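Local coordinates for bartonella effector protein (Bep) substrate of VirB T4SS (Bartonella clarridgeiae, PDB 4YK2) that is a probable effector exported by the VirB type IV secretion system, its BID domain, the part modelled here, probably serving as the signal for translocation, at residues E38-R43 / V110-K115; S60-N65 / H114-A119; K70-T75 / E81-L86. One frame throughout, in Å; residues are numbered along the deposited sequence. Where two conformers were deposited one is given.

Contact 1: E38-R43 / V110-K115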
loop_
_atom_site.group_PDB
_atom_site.type_symbol
_atom_site.label_atom_id
_atom_site.label_comp_id
_atom_site.label_asym_id
_atom_site.label_seq_id
_atom_site.Cartn_x
_atom_site.Cartn_y
_atom_site.Cartn_z
ATOM N N GLU A 38 1.388 -5.430 4.934
ATOM C CA GLU A 38 2.652 -4.708 4.853
ATOM C C GLU A 38 3.585 -5.402 3.875
ATOM O O GLU A 38 4.262 -4.755 3.092
ATOM C CB GLU A 38 3.327 -4.595 6.221
ATOM C CG GLU A 38 2.613 -3.703 7.210
ATOM C CD GLU A 38 3.336 -3.646 8.547
ATOM O OE1 GLU A 38 4.013 -4.633 8.893
ATOM O OE2 GLU A 38 3.233 -2.624 9.249
ATOM N N LYS A 39 3.617 -6.724 3.926
ATOM C CA LYS A 39 4.454 -7.498 3.020
ATOM C C LYS A 39 4.012 -7.321 1.561
ATOM O O LYS A 39 4.837 -7.109 0.675
ATOM C CB LYS A 39 4.413 -8.979 3.419
ATOM C CG LYS A 39 5.286 -9.910 2.582
ATOM C CD LYS A 39 5.127 -11.360 3.089
ATOM C CE LYS A 39 6.115 -12.322 2.437
ATOM N NZ LYS A 39 6.139 -13.651 3.122
ATOM N N GLU A 40 2.714 -7.429 1.308
ATOM C CA GLU A 40 2.213 -7.277 -0.051
ATOM C C GLU A 40 2.404 -5.838 -0.557
ATOM O O GLU A 40 2.689 -5.630 -1.739
ATOM C CB GLU A 40 0.738 -7.687 -0.128
ATOM C CG GLU A 40 0.097 -7.575 -1.515
ATOM C CD GLU A 40 0.619 -8.600 -2.523
ATOM O OE1 GLU A 40 1.611 -9.301 -2.241
ATOM O OE2 GLU A 40 0.030 -8.708 -3.618
ATOM N N ILE A 41 2.260 -4.853 0.330
ATOM C CA ILE A 41 2.525 -3.458 -0.054
ATOM C C ILE A 41 3.993 -3.269 -0.471
ATOM O O ILE A 41 4.288 -2.562 -1.444
ATOM C CB ILE A 41 2.123 -2.491 1.076
ATOM C CG1 ILE A 41 0.588 -2.475 1.213
ATOM C CG2 ILE A 41 2.640 -1.069 0.780
ATOM C CD1 ILE A 41 0.077 -1.726 2.442
ATOM N N ARG A 42 4.913 -3.898 0.258
ATOM C CA ARG A 42 6.321 -3.842 -0.125
ATOM C C ARG A 42 6.548 -4.477 -1.503
ATOM O O ARG A 42 7.254 -3.909 -2.343
ATOM C CB ARG A 42 7.209 -4.526 0.923
ATOM C CG ARG A 42 7.531 -3.653 2.138
ATOM C CD ARG A 42 8.645 -4.251 2.991
ATOM N NE ARG A 42 8.342 -5.618 3.402
ATOM C CZ ARG A 42 7.785 -5.945 4.562
ATOM N NH1 ARG A 42 7.472 -5.005 5.445
ATOM N NH2 ARG A 42 7.549 -7.216 4.837
ATOM N N ARG A 43 5.949 -5.647 -1.725
ATOM C CA ARG A 43 6.102 -6.374 -2.987
ATOM C C ARG A 43 5.562 -5.563 -4.155
ATOM O O ARG A 43 6.221 -5.420 -5.194
ATOM C CB ARG A 43 5.389 -7.736 -2.929
ATOM C CG ARG A 43 5.754 -8.675 -4.090
ATOM C CD ARG A 43 4.897 -9.962 -4.115
ATOM N NE ARG A 43 3.485 -9.648 -4.343
ATOM C CZ ARG A 43 2.937 -9.472 -5.545
ATOM N NH1 ARG A 43 3.678 -9.578 -6.639
ATOM N NH2 ARG A 43 1.643 -9.189 -5.659
ATOM N N VAL A 110 -3.256 -0.123 -4.336
ATOM C CA VAL A 110 -4.326 0.610 -3.656
ATOM C C VAL A 110 -5.180 -0.329 -2.770
ATOM O O VAL A 110 -5.503 -0.000 -1.624
ATOM C CB VAL A 110 -5.194 1.364 -4.692
ATOM C CG1 VAL A 110 -6.443 1.958 -4.055
ATOM C CG2 VAL A 110 -4.344 2.455 -5.411
ATOM N N GLU A 111 -5.533 -1.501 -3.288
ATOM C CA GLU A 111 -6.348 -2.435 -2.508
ATOM C C GLU A 111 -5.622 -2.899 -1.260
ATOM O O GLU A 111 -6.227 -3.038 -0.201
ATOM C CB GLU A 111 -6.748 -3.651 -3.341
ATOM C CG GLU A 111 -7.766 -3.345 -4.411
ATOM C CD GLU A 111 -8.338 -4.602 -5.041
ATOM O OE1 GLU A 111 -8.441 -5.637 -4.340
ATOM O OE2 GLU A 111 -8.677 -4.551 -6.238
ATOM N N ALA A 112 -4.322 -3.132 -1.376
ATOM C CA ALA A 112 -3.559 -3.617 -0.234
ATOM C C ALA A 112 -3.464 -2.539 0.841
ATOM O O ALA A 112 -3.494 -2.835 2.032
ATOM C CB ALA A 112 -2.184 -4.068 -0.665
ATOM N N ILE A 113 -3.380 -1.282 0.416
ATOM C CA ILE A 113 -3.352 -0.170 1.356
ATOM C C ILE A 113 -4.702 -0.032 2.063
ATOM O O ILE A 113 -4.750 0.227 3.267
ATOM C CB ILE A 113 -2.936 1.138 0.644
ATOM C CG1 ILE A 113 -1.453 1.076 0.272
ATOM C CG2 ILE A 113 -3.211 2.360 1.526
ATOM C CD1 ILE A 113 -1.015 2.203 -0.679
ATOM N N HIS A 114 -5.799 -0.230 1.336
ATOM C CA HIS A 114 -7.128 -0.203 1.958
ATOM C C HIS A 114 -7.274 -1.342 2.978
ATOM O O HIS A 114 -7.820 -1.138 4.066
ATOM C CB HIS A 114 -8.242 -0.301 0.911
ATOM C CG HIS A 114 -8.625 1.014 0.301
ATOM N ND1 HIS A 114 -9.354 1.969 0.979
ATOM C CD2 HIS A 114 -8.395 1.526 -0.936
ATOM C CE1 HIS A 114 -9.541 3.018 0.195
ATOM N NE2 HIS A 114 -8.974 2.772 -0.975
ATOM N N LYS A 115 -6.785 -2.531 2.634
ATOM C CA LYS A 115 -6.823 -3.667 3.569
ATOM C C LYS A 115 -5.972 -3.413 4.811
ATOM O O LYS A 115 -6.389 -3.719 5.925
ATOM C CB LYS A 115 -6.364 -4.948 2.881
ATOM C CG LYS A 115 -7.371 -5.497 1.887
ATOM C CD LYS A 115 -6.913 -6.820 1.310
ATOM C CE LYS A 115 -7.876 -7.283 0.217
ATOM N NZ LYS A 115 -7.271 -8.323 -0.658
#
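Ile41 on helix 21-49 reaches across to Ala112 and Ile113 on helix 106-123, and nearly all of this contact can be told by walking along its side chain. CB points toward the other helix and divides there. The CG1 branch lies beside the backbone N, anti to the carbonyl carbon (chi1 -69°), and comes down on the methyl of Ala112, with Ile41 CG1 3.7 Å from Ala112 CB. Its tip goes on past that methyl: Ile41 CD1 sits 3.8 Å from Ala112 O and 3.9 Å from Ile113 CG1. The two isoleucine side chains cross there at about a right angle. Leu109 and Tyr116, which flank this segment on helix 106-123, also touch Ile41.

Toward the rim, Glu40 brings only its aliphatic part, CG, near Ala112. Its carboxylate is turned forward along its own helix, where Arg43 grips it side-on through NE and NH2, one nitrogen to each oxygen. Arg43 NE to Glu40 OE1 is 2.8 Å and nearly straight. Both oxygens lie close to the guanidinium plane, but the guanidinium meets them tilted out of the carboxylate's own plane. The charged pair thus stays at the border of an apolar seam.

The segment axes pass 9.1 Å apart at 158°, with small Ala112 at the closest CA pair: antiparallel helix packing of the BID domain's four-helix bundle.

Contact 2: S60-N65 / H114-A119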
loop_
_atom_site.group_PDB
_atom_site.type_symbol
_atom_site.label_atom_id
_atom_site.label_comp_id
_atom_site.label_asym_id
_atom_site.label_seq_id
_atom_site.Cartn_x
_atom_site.Cartn_y
_atom_site.Cartn_z
ATOM N N SER A 60 2.849 5.112 7.549
ATOM C CA SER A 60 2.896 5.475 8.963
ATOM C C SER A 60 1.843 6.542 9.287
ATOM O O SER A 60 1.296 6.585 10.400
ATOM C CB SER A 60 4.296 5.955 9.337
ATOM O OG SER A 60 5.188 4.851 9.457
ATOM N N GLN A 61 1.556 7.390 8.306
ATOM C CA GLN A 61 0.523 8.416 8.436
ATOM C C GLN A 61 -0.850 7.751 8.570
ATOM O O GLN A 61 -1.676 8.130 9.408
ATOM C CB GLN A 61 0.552 9.346 7.212
ATOM C CG GLN A 61 -0.565 10.404 7.170
ATOM C CD GLN A 61 -0.435 11.310 5.945
ATOM O OE1 GLN A 61 0.552 11.241 5.223
ATOM N NE2 GLN A 61 -1.436 12.146 5.704
ATOM N N ILE A 62 -1.085 6.763 7.715
ATOM C CA ILE A 62 -2.322 5.996 7.741
ATOM C C ILE A 62 -2.390 5.212 9.040
ATOM O O ILE A 62 -3.437 5.153 9.688
ATOM C CB ILE A 62 -2.434 5.066 6.512
ATOM C CG1 ILE A 62 -2.769 5.889 5.265
ATOM C CG2 ILE A 62 -3.503 4.001 6.724
ATOM C CD1 ILE A 62 -2.606 5.128 3.966
ATOM N N HIS A 63 -1.272 4.621 9.437
ATOM C CA HIS A 63 -1.249 3.860 10.684
ATOM C C HIS A 63 -1.700 4.725 11.862
ATOM O O HIS A 63 -2.468 4.286 12.719
ATOM C CB HIS A 63 0.143 3.302 10.956
ATOM C CG HIS A 63 0.198 2.402 12.155
ATOM N ND1 HIS A 63 0.438 2.874 13.429
ATOM C CD2 HIS A 63 0.017 1.067 12.274
ATOM C CE1 HIS A 63 0.420 1.862 14.279
ATOM N NE2 HIS A 63 0.161 0.754 13.607
ATOM N N GLU A 64 -1.219 5.959 11.885
ATOM C CA GLU A 64 -1.545 6.910 12.941
ATOM C C GLU A 64 -2.984 7.405 12.835
ATOM O O GLU A 64 -3.681 7.568 13.836
ATOM C CB GLU A 64 -0.576 8.093 12.879
ATOM C CG GLU A 64 -1.146 9.404 13.385
ATOM C CD GLU A 64 -1.074 9.533 14.882
ATOM O OE1 GLU A 64 -0.583 8.586 15.537
ATOM O OE2 GLU A 64 -1.504 10.587 15.400
ATOM N N ASN A 65 -3.422 7.661 11.611
ATOM C CA ASN A 65 -4.781 8.108 11.384
ATOM C C ASN A 65 -5.317 7.517 10.092
ATOM O O ASN A 65 -5.117 8.086 9.027
ATOM C CB ASN A 65 -4.850 9.637 11.336
ATOM C CG ASN A 65 -6.281 10.143 11.305
ATOM O OD1 ASN A 65 -7.228 9.351 11.307
ATOM N ND2 ASN A 65 -6.450 11.462 11.289
ATOM N N HIS A 114 -5.799 -0.230 1.336
ATOM C CA HIS A 114 -7.128 -0.203 1.958
ATOM C C HIS A 114 -7.274 -1.342 2.978
ATOM O O HIS A 114 -7.820 -1.138 4.066
ATOM C CB HIS A 114 -8.242 -0.301 0.911
ATOM C CG HIS A 114 -8.625 1.014 0.301
ATOM N ND1 HIS A 114 -9.354 1.969 0.979
ATOM C CD2 HIS A 114 -8.395 1.526 -0.936
ATOM C CE1 HIS A 114 -9.541 3.018 0.195
ATOM N NE2 HIS A 114 -8.974 2.772 -0.975
ATOM N N LYS A 115 -6.785 -2.531 2.634
ATOM C CA LYS A 115 -6.823 -3.667 3.569
ATOM C C LYS A 115 -5.972 -3.413 4.811
ATOM O O LYS A 115 -6.389 -3.719 5.925
ATOM C CB LYS A 115 -6.364 -4.948 2.881
ATOM C CG LYS A 115 -7.371 -5.497 1.887
ATOM C CD LYS A 115 -6.913 -6.820 1.310
ATOM C CE LYS A 115 -7.876 -7.283 0.217
ATOM N NZ LYS A 115 -7.271 -8.323 -0.658
ATOM N N TYR A 116 -4.780 -2.855 4.611
ATOM C CA TYR A 116 -3.909 -2.456 5.709
ATOM C C TYR A 116 -4.626 -1.473 6.636
ATOM O O TYR A 116 -4.674 -1.668 7.856
ATOM C CB TYR A 116 -2.614 -1.845 5.147
ATOM C CG TYR A 116 -1.718 -1.209 6.181
ATOM C CD1 TYR A 116 -0.837 -1.977 6.935
ATOM C CD2 TYR A 116 -1.732 0.166 6.386
ATOM C CE1 TYR A 116 -0.019 -1.397 7.872
ATOM C CE2 TYR A 116 -0.917 0.756 7.321
ATOM C CZ TYR A 116 -0.057 -0.031 8.057
ATOM O OH TYR A 116 0.760 0.562 8.985
ATOM N N ALA A 117 -5.208 -0.431 6.051
ATOM C CA ALA A 117 -5.948 0.573 6.819
ATOM C C ALA A 117 -7.118 -0.023 7.595
ATOM O O ALA A 117 -7.357 0.355 8.736
ATOM C CB ALA A 117 -6.449 1.665 5.906
ATOM N N ASP A 118 -7.862 -0.928 6.963
ATOM C CA ASP A 118 -8.981 -1.599 7.617
ATOM C C ASP A 118 -8.511 -2.424 8.803
ATOM O O ASP A 118 -9.166 -2.455 9.844
ATOM C CB ASP A 118 -9.729 -2.513 6.640
ATOM C CG ASP A 118 -10.578 -1.744 5.639
ATOM O OD1 ASP A 118 -10.736 -0.518 5.801
ATOM O OD2 ASP A 118 -11.097 -2.377 4.695
ATOM N N ALA A 119 -7.379 -3.105 8.637
ATOM C CA ALA A 119 -6.851 -3.965 9.690
ATOM C C ALA A 119 -6.363 -3.117 10.856
ATOM O O ALA A 119 -6.582 -3.461 12.015
ATOM C CB ALA A 119 -5.735 -4.845 9.160
#
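Tyr116 on helix 106-123 stretches toward helix 56-64, meeting Ile62 at its ring edge and His63 at its hydroxyl. Its CG stands anti to the backbone N (chi1 171°), which swings the ring out across the gap between the helices. With CB already directed toward helix 56-64, the long axis of the side chain spans to the other helix, and the phenol oxygen comes to rest beside His63.

The imidazole is carried by a similar rotamer, CG anti to N with chi1 -175°. The hydroxyl lies at the edge of the imidazole, near its plane, on the side of CB and CD2: Tyr116 OH is 3.4 Å from His63 CD2 and equally 3.4 Å from His63 CB. Carbon atoms of the histidine, rather than its ring nitrogens, therefore face the phenol oxygen. The two side chains cross at about a right angle.

Ile62 works through one branch. CG2 is directed at helix 106-123 and settles between two neighbours, with Ile62 CG2 3.8 Å from Ala117 CB and 4.2 Å from Tyr116 CE2. The methyl meets the tyrosine ring near the ring plane. The other branch of Ile62 is left for Ile72 of helix 69-78 and Ile113 of helix 106-123. On the far flank of the tyrosine, Glu38 of helix 21-49 packs against the ring.

The segment axes approach to 9.7 Å and are inclined at 33°. Between these two segments the hold is made of methyl, ring-edge and C-H contacts; the sole polar atom of Tyr116's side chain is placed at the exposed histidine, on the border of the buried seam.

Contact 3: K70-T75 / E81-L86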
loop_
_atom_site.group_PDB
_atom_site.type_symbol
_atom_site.label_atom_id
_atom_site.label_comp_id
_atom_site.label_asym_id
_atom_site.label_seq_id
_atom_site.Cartn_x
_atom_site.Cartn_y
_atom_site.Cartn_z
ATOM N N LYS A 70 -8.294 7.562 2.311
ATOM C CA LYS A 70 -9.029 7.961 1.121
ATOM C C LYS A 70 -8.221 8.952 0.262
ATOM O O LYS A 70 -8.138 8.807 -0.964
ATOM C CB LYS A 70 -10.381 8.565 1.509
ATOM C CG LYS A 70 -11.269 8.894 0.304
ATOM C CD LYS A 70 -12.545 9.614 0.715
ATOM C CE LYS A 70 -13.492 9.755 -0.463
ATOM N NZ LYS A 70 -14.868 10.131 -0.025
ATOM N N ILE A 71 -7.614 9.941 0.910
ATOM C CA ILE A 71 -6.854 10.983 0.210
ATOM C C ILE A 71 -5.608 10.407 -0.460
ATOM O O ILE A 71 -5.335 10.647 -1.636
ATOM C CB ILE A 71 -6.468 12.117 1.186
ATOM C CG1 ILE A 71 -7.691 12.988 1.482
ATOM C CG2 ILE A 71 -5.344 12.975 0.602
ATOM C CD1 ILE A 71 -7.531 13.879 2.711
ATOM N N ILE A 72 -4.851 9.636 0.304
ATOM C CA ILE A 72 -3.660 8.986 -0.209
ATOM C C ILE A 72 -3.978 8.023 -1.365
ATOM O O ILE A 72 -3.282 8.028 -2.384
ATOM C CB ILE A 72 -2.926 8.296 0.942
ATOM C CG1 ILE A 72 -2.291 9.378 1.838
ATOM C CG2 ILE A 72 -1.863 7.336 0.409
ATOM C CD1 ILE A 72 -1.862 8.889 3.231
ATOM N N SER A 73 -5.052 7.243 -1.229
ATOM C CA SER A 73 -5.454 6.271 -2.251
ATOM C C SER A 73 -5.869 6.915 -3.557
ATOM O O SER A 73 -5.550 6.408 -4.632
ATOM C CB SER A 73 -6.619 5.404 -1.741
ATOM O OG SER A 73 -6.167 4.607 -0.665
ATOM N N ASN A 74 -6.608 8.013 -3.460
ATOM C CA ASN A 74 -7.032 8.782 -4.626
ATOM C C ASN A 74 -5.840 9.333 -5.399
ATOM O O ASN A 74 -5.803 9.308 -6.632
ATOM C CB ASN A 74 -7.941 9.937 -4.205
ATOM C CG ASN A 74 -8.377 10.783 -5.373
ATOM O OD1 ASN A 74 -9.228 10.371 -6.163
ATOM N ND2 ASN A 74 -7.798 11.973 -5.497
ATOM N N THR A 75 -4.863 9.856 -4.665
ATOM C CA THR A 75 -3.643 10.355 -5.301
ATOM C C THR A 75 -2.894 9.210 -5.976
ATOM O O THR A 75 -2.401 9.352 -7.092
ATOM C CB THR A 75 -2.709 11.056 -4.294
ATOM O OG1 THR A 75 -3.350 12.246 -3.812
ATOM C CG2 THR A 75 -1.381 11.425 -4.964
ATOM N N GLU A 81 2.566 9.405 -9.868
ATOM C CA GLU A 81 3.916 9.963 -9.960
ATOM C C GLU A 81 4.060 11.224 -9.081
ATOM O O GLU A 81 5.142 11.774 -8.957
ATOM C CB GLU A 81 4.309 10.212 -11.439
ATOM C CG GLU A 81 4.701 8.879 -12.146
ATOM C CD GLU A 81 5.303 9.014 -13.549
ATOM O OE1 GLU A 81 4.768 9.809 -14.357
ATOM O OE2 GLU A 81 6.303 8.299 -13.851
ATOM N N SER A 82 2.988 11.623 -8.404
ATOM C CA SER A 82 3.105 12.583 -7.299
ATOM C C SER A 82 4.025 12.042 -6.211
ATOM O O SER A 82 4.726 12.801 -5.552
ATOM C CB SER A 82 1.735 12.892 -6.674
ATOM O OG SER A 82 0.951 13.677 -7.549
ATOM N N PHE A 83 4.007 10.723 -5.999
ATOM C CA PHE A 83 4.819 10.139 -4.938
ATOM C C PHE A 83 6.264 9.901 -5.392
ATOM O O PHE A 83 7.215 10.179 -4.657
ATOM C CB PHE A 83 4.182 8.822 -4.434
ATOM C CG PHE A 83 2.831 9.015 -3.793
ATOM C CD1 PHE A 83 2.711 9.712 -2.598
ATOM C CD2 PHE A 83 1.687 8.497 -4.377
ATOM C CE1 PHE A 83 1.474 9.908 -2.009
ATOM C CE2 PHE A 83 0.443 8.668 -3.781
ATOM C CZ PHE A 83 0.336 9.366 -2.594
ATOM N N ALA A 84 6.420 9.370 -6.598
ATOM C CA ALA A 84 7.731 9.102 -7.178
ATOM C C ALA A 84 7.523 8.724 -8.628
ATOM O O ALA A 84 6.416 8.371 -9.022
ATOM C CB ALA A 84 8.451 7.975 -6.433
ATOM N N LYS A 85 8.587 8.781 -9.420
ATOM C CA LYS A 85 8.530 8.293 -10.796
ATOM C C LYS A 85 8.181 6.803 -10.806
ATOM O O LYS A 85 8.663 6.049 -9.964
ATOM C CB LYS A 85 9.872 8.531 -11.501
ATOM C CG LYS A 85 9.882 8.100 -12.953
ATOM C CD LYS A 85 11.063 8.696 -13.694
ATOM C CE LYS A 85 12.262 7.790 -13.611
ATOM N NZ LYS A 85 12.001 6.517 -14.335
ATOM N N LEU A 86 7.336 6.378 -11.739
ATOM C CA LEU A 86 7.013 4.956 -11.850
ATOM C C LEU A 86 8.223 4.174 -12.348
ATOM O O LEU A 86 9.074 4.724 -13.062
ATOM C CB LEU A 86 5.834 4.738 -12.794
ATOM C CG LEU A 86 4.494 5.360 -12.415
ATOM C CD1 LEU A 86 3.451 5.003 -13.458
ATOM C CD2 LEU A 86 4.062 4.904 -11.041
#
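Thr75, near the end of helix 69-78, presses its methyl against the ring of Phe83 in the loop that follows. This is the tight part of the contact: Thr75 CG2 lies 3.5 Å from Phe83 CE2 and 3.6 Å from Phe83 CZ, approaching the ring obliquely. The methyl gets there because CG2 is anti to the backbone N, while OG1 sits beside that nitrogen, anti to the carbonyl carbon (chi1 -66°), and looks back along the helix. One turn earlier, the carbonyl oxygen of Ile72 stands at the ring's edge near its plane, Ile72 O being 3.9 Å from Phe83 CZ. Ile72 CG2 touches the same CZ more loosely, at 4.2 Å. Phe49 of helix 21-49, the loop residue Leu55, and Gln58 of helix 56-64 also touch Phe83.

The other side is thin and faces solvent. Ser82, an exposed residue, adds its CB, 3.8 Å from Thr75 CG2. Beyond Phe83 the chain turns away from the helix. A bond from Leu86 N to Glu81 OE2 is seen in one of two conformers of Glu81 and stays doubtful. Leu86 itself is set apart from the solvent side, its side chain turning back to Val48 and Phe49.

Here a helix leads into a short 3-10 turn, followed by a phenylalanine that folds back on the last turns, packing where the chain leaves the bundle for the strand pair, probably part of the hook.

From the N terminus, the chain runs up helix 21-49, whose residues 38-43 wait for their partner until helix 106-123 returns. That is contact 1, which closes the longest loop. Helix 56-64 comes next and is closed by contact 2 against the same last helix, so the two loops end on overlapping segments sharing His114 and Lys115, with contact 2 starting inside contact 1. Contact 3 is short-range, nested within both: helix 69-78 folds against its own following loop before strands 90-91 and 94-95. His114 and Val110 both pack against Ser73, joining contact 3 to the last helix and tying the first, second and third helices around helix 106-123.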